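Local coordinates for telomerase reverse transcriptase (PDB 6ZD1), which probably lengthens chromosome ends by copying a template within the telomerase RNA into telomeric DNA repeats, as the reverse transcriptase subunit of telomerase, at residues D110-F115 against S170-I175; R81-V86 against D114-G119; L333-F338 against L561-K566; E311-I316 against V554-N559. All coordinates share one frame; numbering follows the deposited sequence.

The contacts form two separate pairs. Contacts 1 and 2, with centres 7 Å apart, pack two faces of helix 104-117 against helices 158-179 and 79-93 in the RNA-binding domain; V113 CG2 meets V83 CG1 at 3.6 Å and I175 CG2 meets V86 CG2 at 4.2 Å, so the three helices share one core. Contacts 3 and 4, with centres 8 Å apart, belong to the reverse transcriptase part, where helix 309-326 lies close to the hairpin of strands 556-559 and 565-567. A contact of one pair lies 38 to 47 Å, centre to centre, from a contact of the other. No ligand is bound; strand 334-339 has a sequence consistent with motif A, which in this family carries a catalytic aspartate.

Contact 1. Residues D110-F115 against S170-I175; sequences DRIVDF and SLVKNI
I112 and V172 bring their helices, both in the telomerase RNA-binding domain, to a CA-to-CA separation of 7.6 Å, the nearest backbone approach between segments 110-115 and 170-175. V172 is the wedge: its two methyls part between two residues of the other helix. With CG1 anti to the backbone N (chi1 175°), that methyl comes in at the edge of the F115 ring, near the ring plane, 4.0 Å from F115 CD2. The second methyl, CG2, lies 4.1 Å from I112 CD1, the end of an extended isoleucine chain that meets the valine at a slant. F115 swings its ring out across the gap with CG anti to its own N (chi1 -166°), and F168, a turn earlier on helix 158-179, completes its setting with an edge-to-face ring contact. Turned away from the interface, R111 NH2 donates to D114 OD2 at 3.1 Å, with the oxygen in the guanidinium plane but approached from above the carboxylate plane. K173, at the flank, bends so that NZ bonds A120 O. No hydrogen bond crosses between the segments: three buried apolar side chains at ordinary van der Waals spacing join the helices, while the R111-D114 salt bridge takes no part.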
loop_
_atom_site.group_PDB
_atom_site.type_symbol
_atom_site.label_atom_id
_atom_site.label_comp_id
_atom_site.label_asym_id
_atom_site.label_seq_id
_atom_site.Cartn_x
_atom_site.Cartn_y
_atom_site.Cartn_z
ATOM N N ASP A 110 -24.206 -0.813 -13.017
ATOM C CA ASP A 110 -23.918 -0.714 -11.591
ATOM C C ASP A 110 -22.594 -1.387 -11.256
ATOM O O ASP A 110 -21.832 -0.891 -10.418
ATOM C CB ASP A 110 -25.051 -1.334 -10.775
ATOM C CG ASP A 110 -26.282 -0.449 -10.713
ATOM O OD1 ASP A 110 -26.210 0.714 -11.163
ATOM O OD2 ASP A 110 -27.323 -0.922 -10.210
ATOM N N ARG A 111 -22.290 -2.507 -11.917
ATOM C CA ARG A 111 -21.009 -3.159 -11.676
ATOM C C ARG A 111 -19.868 -2.354 -12.273
ATOM O O ARG A 111 -18.742 -2.407 -11.764
ATOM C CB ARG A 111 -21.010 -4.578 -12.247
ATOM C CG ARG A 111 -22.142 -5.476 -11.760
ATOM C CD ARG A 111 -21.954 -5.929 -10.319
ATOM N NE ARG A 111 -22.284 -4.879 -9.360
ATOM C CZ ARG A 111 -23.519 -4.590 -8.964
ATOM N NH1 ARG A 111 -24.551 -5.274 -9.446
ATOM N NH2 ARG A 111 -23.727 -3.616 -8.088
ATOM N N ILE A 112 -20.144 -1.583 -13.328
ATOM C CA ILE A 112 -19.125 -0.697 -13.883
ATOM C C ILE A 112 -18.807 0.426 -12.904
ATOM O O ILE A 112 -17.643 0.806 -12.735
ATOM C CB ILE A 112 -19.573 -0.141 -15.245
ATOM C CG1 ILE A 112 -19.569 -1.240 -16.305
ATOM C CG2 ILE A 112 -18.663 0.992 -15.685
ATOM C CD1 ILE A 112 -19.972 -0.735 -17.671
ATOM N N VAL A 113 -19.832 0.982 -12.250
ATOM C CA VAL A 113 -19.587 2.018 -11.251
ATOM C C VAL A 113 -18.778 1.456 -10.090
ATOM O O VAL A 113 -17.835 2.094 -9.606
ATOM C CB VAL A 113 -20.913 2.632 -10.771
ATOM C CG1 VAL A 113 -20.647 3.675 -9.693
ATOM C CG2 VAL A 113 -21.660 3.242 -11.938
ATOM N N ASP A 114 -19.112 0.241 -9.642
ATOM C CA ASP A 114 -18.317 -0.393 -8.595
ATOM C C ASP A 114 -16.879 -0.586 -9.055
ATOM O O ASP A 114 -15.935 -0.367 -8.288
ATOM C CB ASP A 114 -18.935 -1.735 -8.197
ATOM C CG ASP A 114 -20.227 -1.579 -7.409
ATOM O OD1 ASP A 114 -20.575 -0.437 -7.036
ATOM O OD2 ASP A 114 -20.893 -2.606 -7.165
ATOM N N PHE A 115 -16.697 -0.984 -10.315
ATOM C CA PHE A 115 -15.357 -1.160 -10.859
ATOM C C PHE A 115 -14.619 0.170 -10.965
ATOM O O PHE A 115 -13.397 0.217 -10.779
ATOM C CB PHE A 115 -15.453 -1.848 -12.219
ATOM C CG PHE A 115 -14.152 -2.385 -12.729
ATOM C CD1 PHE A 115 -13.402 -3.263 -11.968
ATOM C CD2 PHE A 115 -13.696 -2.038 -13.992
ATOM C CE1 PHE A 115 -12.205 -3.767 -12.445
ATOM C CE2 PHE A 115 -12.502 -2.543 -14.479
ATOM C CZ PHE A 115 -11.755 -3.409 -13.703
ATOM N N SER A 170 -10.920 -4.659 -21.050
ATOM C CA SER A 170 -10.469 -4.033 -22.288
ATOM C C SER A 170 -11.203 -2.734 -22.582
ATOM O O SER A 170 -10.568 -1.720 -22.876
ATOM C CB SER A 170 -10.622 -4.996 -23.475
ATOM O OG SER A 170 -9.849 -6.171 -23.291
ATOM N N LEU A 171 -12.534 -2.739 -22.513
ATOM C CA LEU A 171 -13.281 -1.527 -22.825
ATOM C C LEU A 171 -13.239 -0.526 -21.675
ATOM O O LEU A 171 -12.734 0.591 -21.832
ATOM C CB LEU A 171 -14.727 -1.876 -23.182
ATOM C CG LEU A 171 -14.910 -2.529 -24.549
ATOM C CD1 LEU A 171 -16.377 -2.766 -24.835
ATOM C CD2 LEU A 171 -14.302 -1.636 -25.599
ATOM N N VAL A 172 -13.743 -0.921 -20.501
ATOM C CA VAL A 172 -13.877 0.030 -19.401
ATOM C C VAL A 172 -12.512 0.546 -18.966
ATOM O O VAL A 172 -12.314 1.754 -18.799
ATOM C CB VAL A 172 -14.640 -0.611 -18.227
ATOM C CG1 VAL A 172 -14.683 0.341 -17.033
ATOM C CG2 VAL A 172 -16.052 -0.989 -18.657
ATOM N N LYS A 173 -11.533 -0.352 -18.837
ATOM C CA LYS A 173 -10.230 0.056 -18.321
ATOM C C LYS A 173 -9.510 0.980 -19.297
ATOM O O LYS A 173 -8.919 1.986 -18.885
ATOM C CB LYS A 173 -9.380 -1.176 -18.009
ATOM C CG LYS A 173 -7.976 -0.858 -17.524
ATOM C CD LYS A 173 -7.142 -2.119 -17.402
ATOM C CE LYS A 173 -7.424 -2.845 -16.106
ATOM N NZ LYS A 173 -6.884 -2.078 -14.952
ATOM N N ASN A 174 -9.553 0.669 -20.594
ATOM C CA ASN A 174 -8.872 1.523 -21.562
ATOM C C ASN A 174 -9.517 2.898 -21.651
ATOM O O ASN A 174 -8.818 3.892 -21.875
ATOM C CB ASN A 174 -8.838 0.861 -22.936
ATOM C CG ASN A 174 -7.923 -0.342 -22.969
ATOM O OD1 ASN A 174 -7.094 -0.524 -22.080
ATOM N ND2 ASN A 174 -8.064 -1.167 -23.998
ATOM N N ILE A 175 -10.839 2.975 -21.492
ATOM C CA ILE A 175 -11.499 4.276 -21.451
ATOM C C ILE A 175 -10.946 5.112 -20.307
ATOM O O ILE A 175 -10.621 6.295 -20.484
ATOM C CB ILE A 175 -13.022 4.090 -21.331
ATOM C CG1 ILE A 175 -13.577 3.497 -22.625
ATOM C CG2 ILE A 175 -13.699 5.408 -20.980
ATOM C CD1 ILE A 175 -14.953 2.909 -22.473
#

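Contact 2. Residues R81-V86 against D114-G119; sequences RVVEVV and DFLRLG
L116 reaches helix 79-93 with a single methyl. Its CD1 meets V86 end to end, 3.8 Å from V86 CG2 and 3.9 Å from V86 CB, and also lies 4.0 Å from V83 CG2, which it passes at a slant. V83 and V86, one turn apart, thus offer the leucine a shallow apolar seat, and V82 borders it without a close approach. An extended side chain (chi2 177°) with CG beside the backbone N (chi1 -63°) carries CD1 across the gap. Behind it, the helix ends: G119, at positive phi, is the C-prime residue of a Schellman motif, with G119 N bonded, weakly, to L116 O at 3.1 Å. That carbonyl also accepts from Y195 OH. On the outer side of the last turn, R117 NH2 bonds D114 OD1 at 2.8 Å, nearly in line with the C-O bond and 16° out of the guanidinium plane. The contact therefore joins the C-terminal end of helix 104-117 to the middle of helix 79-93 in the RNA-binding domain; helix 158-179 packs beside L116 through V172 and V176, and L118 turns instead to helix 582-596.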
loop_
_atom_site.group_PDB
_atom_site.type_symbol
_atom_site.label_atom_id
_atom_site.label_comp_id
_atom_site.label_asym_id
_atom_site.label_seq_id
_atom_site.Cartn_x
_atom_site.Cartn_y
_atom_site.Cartn_z
ATOM N N ARG A 81 -19.071 12.820 -12.717
ATOM C CA ARG A 81 -18.747 13.154 -14.097
ATOM C C ARG A 81 -17.866 12.084 -14.723
ATOM O O ARG A 81 -17.950 11.839 -15.933
ATOM C CB ARG A 81 -18.064 14.521 -14.164
ATOM C CG ARG A 81 -17.663 14.945 -15.566
ATOM C CD ARG A 81 -18.881 15.147 -16.456
ATOM N NE ARG A 81 -19.294 16.547 -16.512
ATOM C CZ ARG A 81 -20.298 17.065 -15.810
ATOM N NH1 ARG A 81 -21.006 16.300 -14.989
ATOM N NH2 ARG A 81 -20.597 18.352 -15.932
ATOM N N VAL A 82 -17.027 11.431 -13.914
ATOM C CA VAL A 82 -16.243 10.300 -14.402
ATOM C C VAL A 82 -17.164 9.169 -14.831
ATOM O O VAL A 82 -17.003 8.583 -15.909
ATOM C CB VAL A 82 -15.250 9.827 -13.325
ATOM C CG1 VAL A 82 -14.574 8.540 -13.765
ATOM C CG2 VAL A 82 -14.219 10.902 -13.034
ATOM N N VAL A 83 -18.150 8.846 -13.989
ATOM C CA VAL A 83 -19.070 7.760 -14.306
ATOM C C VAL A 83 -19.894 8.105 -15.539
ATOM O O VAL A 83 -20.104 7.263 -16.420
ATOM C CB VAL A 83 -19.961 7.445 -13.092
ATOM C CG1 VAL A 83 -21.072 6.478 -13.482
ATOM C CG2 VAL A 83 -19.126 6.869 -11.964
ATOM N N GLU A 84 -20.350 9.356 -15.633
ATOM C CA GLU A 84 -21.191 9.753 -16.758
ATOM C C GLU A 84 -20.442 9.616 -18.078
ATOM O O GLU A 84 -20.998 9.119 -19.063
ATOM C CB GLU A 84 -21.690 11.186 -16.562
ATOM C CG GLU A 84 -22.720 11.630 -17.591
ATOM C CD GLU A 84 -23.245 13.032 -17.336
ATOM O OE1 GLU A 84 -22.652 13.750 -16.502
ATOM O OE2 GLU A 84 -24.253 13.416 -17.968
ATOM N N VAL A 85 -19.174 10.037 -18.114
ATOM C CA VAL A 85 -18.379 9.903 -19.333
ATOM C C VAL A 85 -18.243 8.435 -19.720
ATOM O O VAL A 85 -18.418 8.062 -20.884
ATOM C CB VAL A 85 -17.002 10.569 -19.163
ATOM C CG1 VAL A 85 -16.100 10.221 -20.337
ATOM C CG2 VAL A 85 -17.156 12.073 -19.050
ATOM N N VAL A 86 -17.901 7.587 -18.748
ATOM C CA VAL A 86 -17.701 6.166 -19.027
ATOM C C VAL A 86 -18.976 5.540 -19.584
ATOM O O VAL A 86 -18.950 4.840 -20.602
ATOM C CB VAL A 86 -17.212 5.438 -17.762
ATOM C CG1 VAL A 86 -17.160 3.940 -18.000
ATOM C CG2 VAL A 86 -15.843 5.967 -17.357
ATOM N N ASP A 114 -19.112 0.241 -9.642
ATOM C CA ASP A 114 -18.317 -0.393 -8.595
ATOM C C ASP A 114 -16.879 -0.586 -9.055
ATOM O O ASP A 114 -15.935 -0.367 -8.288
ATOM C CB ASP A 114 -18.935 -1.735 -8.197
ATOM C CG ASP A 114 -20.227 -1.579 -7.409
ATOM O OD1 ASP A 114 -20.575 -0.437 -7.036
ATOM O OD2 ASP A 114 -20.893 -2.606 -7.165
ATOM N N PHE A 115 -16.697 -0.984 -10.315
ATOM C CA PHE A 115 -15.357 -1.160 -10.859
ATOM C C PHE A 115 -14.619 0.170 -10.965
ATOM O O PHE A 115 -13.397 0.217 -10.779
ATOM C CB PHE A 115 -15.453 -1.848 -12.219
ATOM C CG PHE A 115 -14.152 -2.385 -12.729
ATOM C CD1 PHE A 115 -13.402 -3.263 -11.968
ATOM C CD2 PHE A 115 -13.696 -2.038 -13.992
ATOM C CE1 PHE A 115 -12.205 -3.767 -12.445
ATOM C CE2 PHE A 115 -12.502 -2.543 -14.479
ATOM C CZ PHE A 115 -11.755 -3.409 -13.703
ATOM N N LEU A 116 -15.344 1.261 -11.240
ATOM C CA LEU A 116 -14.729 2.583 -11.249
ATOM C C LEU A 116 -14.442 3.097 -9.844
ATOM O O LEU A 116 -13.564 3.949 -9.679
ATOM C CB LEU A 116 -15.620 3.583 -11.993
ATOM C CG LEU A 116 -15.876 3.322 -13.480
ATOM C CD1 LEU A 116 -16.825 4.356 -14.070
ATOM C CD2 LEU A 116 -14.569 3.295 -14.250
ATOM N N ARG A 117 -15.153 2.602 -8.827
ATOM C CA ARG A 117 -14.830 2.996 -7.461
ATOM C C ARG A 117 -13.534 2.358 -6.978
ATOM O O ARG A 117 -12.894 2.897 -6.067
ATOM C CB ARG A 117 -15.981 2.646 -6.513
ATOM C CG ARG A 117 -16.854 3.839 -6.144
ATOM C CD ARG A 117 -17.783 3.516 -4.997
ATOM N NE ARG A 117 -18.859 2.634 -5.425
ATOM C CZ ARG A 117 -20.056 3.059 -5.808
ATOM N NH1 ARG A 117 -20.328 4.358 -5.807
ATOM N NH2 ARG A 117 -20.979 2.186 -6.187
ATOM N N LEU A 118 -13.137 1.232 -7.566
ATOM C CA LEU A 118 -11.822 0.645 -7.344
ATOM C C LEU A 118 -10.799 1.131 -8.363
ATOM O O LEU A 118 -9.730 0.524 -8.490
ATOM C CB LEU A 118 -11.913 -0.884 -7.366
ATOM C CG LEU A 118 -12.911 -1.501 -6.381
ATOM C CD1 LEU A 118 -12.962 -3.015 -6.530
ATOM C CD2 LEU A 118 -12.578 -1.112 -4.946
ATOM N N GLY A 119 -11.117 2.190 -9.108
ATOM C CA GLY A 119 -10.211 2.749 -10.093
ATOM C C GLY A 119 -10.018 1.914 -11.333
ATOM O O GLY A 119 -9.096 2.189 -12.108
#

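Contact 3. Residues L333-F338 against L561-K566; sequences LYMIKF and LTLDVK
L563 joins L333 and M335 in a purely apolar contact between the start of the inner strand 334-339 of the palm-like four-stranded sheet, with the residue just before it, and the turn leading into strand 565-567 of the smaller three-stranded one. The two leucines meet nearly perpendicular: L333 CD1 lies 3.6 Å from L563 CD1 and 3.7 Å from L563 CG, so it rests against the fork of the branch. The other methyl, L563 CD2, faces M335, modelled as selenomethionine, whose CE stands 3.7 Å away as the two side chains run antiparallel past one another. A bend at the end of the M335 chain (chi3 60°) sets CE against the leucine. L563 itself has a left-handed backbone conformation (phi 58°), as suits a tight turn, and N559 OD1 holds that turn by accepting from L561 N. All three touching side chains are buried. Strand 334-339 lies between strands 503-508 and 539-541, and its sequence fits reverse transcriptase motif A; M335 also packs on I541. F319 and R320 of helix 309-326 also touch L563, which so contacts both that helix and segment 333-338.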
loop_
_atom_site.group_PDB
_atom_site.type_symbol
_atom_site.label_atom_id
_atom_site.label_comp_id
_atom_site.label_asym_id
_atom_site.label_seq_id
_atom_site.Cartn_x
_atom_site.Cartn_y
_atom_site.Cartn_z
ATOM N N LEU A 333 0.056 13.346 35.034
ATOM C CA LEU A 333 0.976 12.984 33.966
ATOM C C LEU A 333 1.076 14.111 32.952
ATOM O O LEU A 333 0.090 14.797 32.672
ATOM C CB LEU A 333 0.531 11.697 33.269
ATOM C CG LEU A 333 0.548 10.459 34.162
ATOM C CD1 LEU A 333 -0.035 9.273 33.428
ATOM C CD2 LEU A 333 1.965 10.163 34.629
ATOM N N TYR A 334 2.274 14.299 32.413
ATOM C CA TYR A 334 2.547 15.309 31.405
ATOM C C TYR A 334 2.925 14.606 30.112
ATOM O O TYR A 334 3.659 13.613 30.130
ATOM C CB TYR A 334 3.678 16.242 31.853
ATOM C CG TYR A 334 3.500 16.772 33.256
ATOM C CD1 TYR A 334 3.798 15.984 34.362
ATOM C CD2 TYR A 334 3.033 18.057 33.478
ATOM C CE1 TYR A 334 3.626 16.455 35.645
ATOM C CE2 TYR A 334 2.860 18.540 34.760
ATOM C CZ TYR A 334 3.159 17.733 35.840
ATOM O OH TYR A 334 2.993 18.203 37.121
HETATM N N MSE A 335 2.398 15.091 28.996
HETATM C CA MSE A 335 2.728 14.467 27.725
HETATM C C MSE A 335 2.906 15.454 26.585
HETATM O O MSE A 335 2.265 16.507 26.535
HETATM C CB MSE A 335 1.675 13.428 27.351
HETATM C CG MSE A 335 0.260 13.947 27.313
HETATM SE SE MSE A 335 -0.964 12.496 26.887
HETATM C CE MSE A 335 -0.585 11.338 28.405
ATOM N N ILE A 336 3.797 15.083 25.671
ATOM C CA ILE A 336 4.210 15.925 24.556
ATOM C C ILE A 336 4.312 15.046 23.315
ATOM O O ILE A 336 4.849 13.934 23.378
ATOM C CB ILE A 336 5.553 16.622 24.862
ATOM C CG1 ILE A 336 6.077 17.379 23.643
ATOM C CG2 ILE A 336 6.578 15.625 25.390
ATOM C CD1 ILE A 336 5.529 18.772 23.536
ATOM N N LYS A 337 3.751 15.512 22.201
ATOM C CA LYS A 337 3.921 14.853 20.912
ATOM C C LYS A 337 4.582 15.817 19.938
ATOM O O LYS A 337 4.320 17.026 19.969
ATOM C CB LYS A 337 2.587 14.346 20.341
ATOM C CG LYS A 337 1.734 15.407 19.670
ATOM C CD LYS A 337 0.566 14.788 18.929
ATOM C CE LYS A 337 -0.229 15.846 18.188
ATOM N NZ LYS A 337 -1.385 15.254 17.464
ATOM N N PHE A 338 5.447 15.277 19.081
ATOM C CA PHE A 338 6.179 16.086 18.118
ATOM C C PHE A 338 6.602 15.196 16.958
ATOM O O PHE A 338 6.876 14.010 17.153
ATOM C CB PHE A 338 7.391 16.776 18.766
ATOM C CG PHE A 338 8.365 15.832 19.434
ATOM C CD1 PHE A 338 8.167 15.405 20.741
ATOM C CD2 PHE A 338 9.495 15.395 18.760
ATOM C CE1 PHE A 338 9.069 14.543 21.356
ATOM C CE2 PHE A 338 10.400 14.537 19.369
ATOM C CZ PHE A 338 10.185 14.113 20.671
ATOM N N LEU A 561 -5.468 12.231 31.497
ATOM C CA LEU A 561 -5.826 12.096 32.902
ATOM C C LEU A 561 -5.919 10.643 33.348
ATOM O O LEU A 561 -5.516 10.315 34.467
ATOM C CB LEU A 561 -7.154 12.802 33.166
ATOM C CG LEU A 561 -7.379 13.248 34.606
ATOM C CD1 LEU A 561 -6.279 14.206 35.030
ATOM C CD2 LEU A 561 -8.740 13.903 34.730
ATOM N N THR A 562 -6.474 9.773 32.507
ATOM C CA THR A 562 -6.656 8.371 32.849
ATOM C C THR A 562 -5.842 7.419 31.983
ATOM O O THR A 562 -5.873 6.207 32.232
ATOM C CB THR A 562 -8.139 7.994 32.750
ATOM O OG1 THR A 562 -8.587 8.171 31.402
ATOM C CG2 THR A 562 -8.972 8.874 33.670
ATOM N N LEU A 563 -5.118 7.926 30.982
ATOM C CA LEU A 563 -4.352 7.093 30.050
ATOM C C LEU A 563 -5.259 6.093 29.332
ATOM O O LEU A 563 -4.890 4.939 29.100
ATOM C CB LEU A 563 -3.181 6.388 30.743
ATOM C CG LEU A 563 -1.948 7.262 31.010
ATOM C CD1 LEU A 563 -0.754 6.412 31.422
ATOM C CD2 LEU A 563 -1.601 8.116 29.800
ATOM N N ASP A 564 -6.467 6.538 28.997
ATOM C CA ASP A 564 -7.345 5.781 28.117
ATOM C C ASP A 564 -6.867 5.934 26.676
ATOM O O ASP A 564 -6.585 7.046 26.226
ATOM C CB ASP A 564 -8.782 6.278 28.257
ATOM C CG ASP A 564 -9.762 5.473 27.430
ATOM O OD1 ASP A 564 -10.227 4.418 27.914
ATOM O OD2 ASP A 564 -10.068 5.893 26.294
ATOM N N VAL A 565 -6.767 4.818 25.958
ATOM C CA VAL A 565 -6.293 4.794 24.576
ATOM C C VAL A 565 -7.381 4.150 23.724
ATOM O O VAL A 565 -7.625 2.942 23.830
ATOM C CB VAL A 565 -4.969 4.030 24.438
ATOM C CG1 VAL A 565 -4.501 4.034 22.989
ATOM C CG2 VAL A 565 -3.904 4.619 25.351
ATOM N N LYS A 566 -8.027 4.945 22.871
ATOM C CA LYS A 566 -9.098 4.470 22.004
ATOM C C LYS A 566 -8.754 4.766 20.549
ATOM O O LYS A 566 -8.265 5.853 20.225
ATOM C CB LYS A 566 -10.438 5.126 22.378
ATOM C CG LYS A 566 -11.677 4.349 21.935
ATOM C CD LYS A 566 -12.263 4.892 20.636
ATOM C CE LYS A 566 -13.468 4.072 20.173
ATOM N NZ LYS A 566 -13.104 2.655 19.868
#

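Contact 4. Residues E311-I316 against V554-N559; sequences EVADRI and VGLDIN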
loop_
_atom_site.group_PDB
_atom_site.type_symbol
_atom_site.label_atom_id
_atom_site.label_comp_id
_atom_site.label_asym_id
_atom_site.label_seq_id
_atom_site.Cartn_x
_atom_site.Cartn_y
_atom_site.Cartn_z
ATOM N N GLU A 311 1.379 -1.315 19.024
ATOM C CA GLU A 311 2.448 -1.379 20.013
ATOM C C GLU A 311 2.546 -0.079 20.799
ATOM O O GLU A 311 2.871 -0.102 21.993
ATOM C CB GLU A 311 3.785 -1.710 19.345
ATOM C CG GLU A 311 4.672 -2.617 20.194
ATOM C CD GLU A 311 6.128 -2.616 19.764
ATOM O OE1 GLU A 311 6.977 -2.148 20.554
ATOM O OE2 GLU A 311 6.426 -3.084 18.644
ATOM N N VAL A 312 2.252 1.056 20.158
ATOM C CA VAL A 312 2.191 2.325 20.880
ATOM C C VAL A 312 1.115 2.261 21.957
ATOM O O VAL A 312 1.345 2.632 23.114
ATOM C CB VAL A 312 1.939 3.488 19.900
ATOM C CG1 VAL A 312 1.519 4.746 20.647
ATOM C CG2 VAL A 312 3.177 3.752 19.055
ATOM N N ALA A 313 -0.061 1.741 21.599
ATOM C CA ALA A 313 -1.156 1.646 22.556
ATOM C C ALA A 313 -0.810 0.707 23.704
ATOM O O ALA A 313 -1.051 1.027 24.873
ATOM C CB ALA A 313 -2.425 1.179 21.845
ATOM N N ASP A 314 -0.232 -0.454 23.388
ATOM C CA ASP A 314 0.092 -1.433 24.417
ATOM C C ASP A 314 1.180 -0.923 25.350
ATOM O O ASP A 314 1.136 -1.178 26.560
ATOM C CB ASP A 314 0.509 -2.752 23.771
ATOM C CG ASP A 314 -0.677 -3.628 23.427
ATOM O OD1 ASP A 314 -1.088 -4.438 24.285
ATOM O OD2 ASP A 314 -1.213 -3.490 22.307
ATOM N N ARG A 315 2.177 -0.218 24.811
ATOM C CA ARG A 315 3.224 0.314 25.677
ATOM C C ARG A 315 2.679 1.390 26.612
ATOM O O ARG A 315 3.170 1.535 27.738
ATOM C CB ARG A 315 4.380 0.855 24.831
ATOM C CG ARG A 315 5.121 -0.215 24.030
ATOM C CD ARG A 315 6.270 -0.851 24.806
ATOM N NE ARG A 315 7.528 -0.132 24.612
ATOM C CZ ARG A 315 8.114 0.616 25.541
ATOM N NH1 ARG A 315 7.561 0.740 26.742
ATOM N NH2 ARG A 315 9.255 1.236 25.273
ATOM N N ILE A 316 1.654 2.128 26.178
ATOM C CA ILE A 316 0.999 3.101 27.049
ATOM C C ILE A 316 0.104 2.403 28.069
ATOM O O ILE A 316 0.084 2.770 29.249
ATOM C CB ILE A 316 0.216 4.124 26.206
ATOM C CG1 ILE A 316 1.175 4.933 25.338
ATOM C CG2 ILE A 316 -0.590 5.057 27.093
ATOM C CD1 ILE A 316 0.479 5.812 24.330
ATOM N N VAL A 554 -0.900 9.002 16.723
ATOM C CA VAL A 554 -1.188 8.334 15.458
ATOM C C VAL A 554 -2.342 7.359 15.644
ATOM O O VAL A 554 -2.208 6.333 16.323
ATOM C CB VAL A 554 0.065 7.620 14.945
ATOM C CG1 VAL A 554 0.980 8.607 14.256
ATOM C CG2 VAL A 554 0.801 6.957 16.106
ATOM N N GLY A 555 -3.469 7.648 14.997
ATOM C CA GLY A 555 -4.631 6.779 15.043
ATOM C C GLY A 555 -5.281 6.596 16.404
ATOM O O GLY A 555 -6.292 5.895 16.516
ATOM N N LEU A 556 -4.730 7.223 17.444
ATOM C CA LEU A 556 -5.153 6.981 18.817
ATOM C C LEU A 556 -5.646 8.261 19.473
ATOM O O LEU A 556 -5.065 9.334 19.288
ATOM C CB LEU A 556 -4.009 6.412 19.657
ATOM C CG LEU A 556 -3.302 5.171 19.129
ATOM C CD1 LEU A 556 -2.160 4.789 20.056
ATOM C CD2 LEU A 556 -4.287 4.028 18.979
ATOM N N ASP A 557 -6.711 8.130 20.257
ATOM C CA ASP A 557 -7.157 9.170 21.173
ATOM C C ASP A 557 -6.673 8.797 22.566
ATOM O O ASP A 557 -7.057 7.749 23.096
ATOM C CB ASP A 557 -8.677 9.315 21.157
ATOM C CG ASP A 557 -9.151 10.365 20.180
ATOM O OD1 ASP A 557 -8.295 10.977 19.506
ATOM O OD2 ASP A 557 -10.380 10.582 20.091
ATOM N N ILE A 558 -5.822 9.637 23.149
ATOM C CA ILE A 558 -5.187 9.345 24.429
ATOM C C ILE A 558 -5.642 10.381 25.447
ATOM O O ILE A 558 -5.430 11.586 25.254
ATOM C CB ILE A 558 -3.657 9.328 24.314
ATOM C CG1 ILE A 558 -3.218 8.303 23.268
ATOM C CG2 ILE A 558 -3.036 9.014 25.665
ATOM C CD1 ILE A 558 -1.732 8.322 22.980
ATOM N N ASN A 559 -6.261 9.913 26.529
ATOM C CA ASN A 559 -6.681 10.784 27.621
ATOM C C ASN A 559 -5.511 10.981 28.579
ATOM O O ASN A 559 -4.989 10.014 29.141
ATOM C CB ASN A 559 -7.892 10.198 28.350
ATOM C CG ASN A 559 -8.534 11.190 29.314
ATOM O OD1 ASN A 559 -7.858 11.796 30.146
ATOM N ND2 ASN A 559 -9.843 11.362 29.199
#
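Apolar packing carries the whole interface between segments 311-316 and 554-559, a helix-on-sheet contact of the reverse transcriptase domain, and L556 and I558 supply the strand's share. L556 CD1 inserts beside the helix, 3.7 Å from V312 CG1, which it crosses at a slant, and 4.0 Å from both A313 CB and A313 N, so it rests directly on the helix backbone. One helical turn on, I316 and I558 meet tip to tip, with 3.6 Å between I316 CD1 and I558 CD1. Both isoleucines keep CG1 beside the backbone N (chi1 -64° and -57°) and run extended, which points their terminal methyls at one another. Alternation along the strand puts L556 and I558 on the helix side, while D557 lies on the other.

No hydrogen bond joins the two segments. The helix makes its own, with R315 N bonding E311 O at 2.9 Å. Strand 556-559 bonds to its sheet neighbours: D557 N donates to K566 O of strand 565-567 at 2.8 Å, N559 N probably to D564 O, and D557 OD1 is held by T552 OG1.

The axes of segments 311-316 and 556-559 run 15° apart and approach to 10.5 Å. Helix 309-326 lies on one face of the three-stranded sheet, touched by L556 and I558, by V565 at A313 and I316, and by F553 of strand 550-553 at V312; L500 of strand 495-500 meets V312 from the neighbouring sheet.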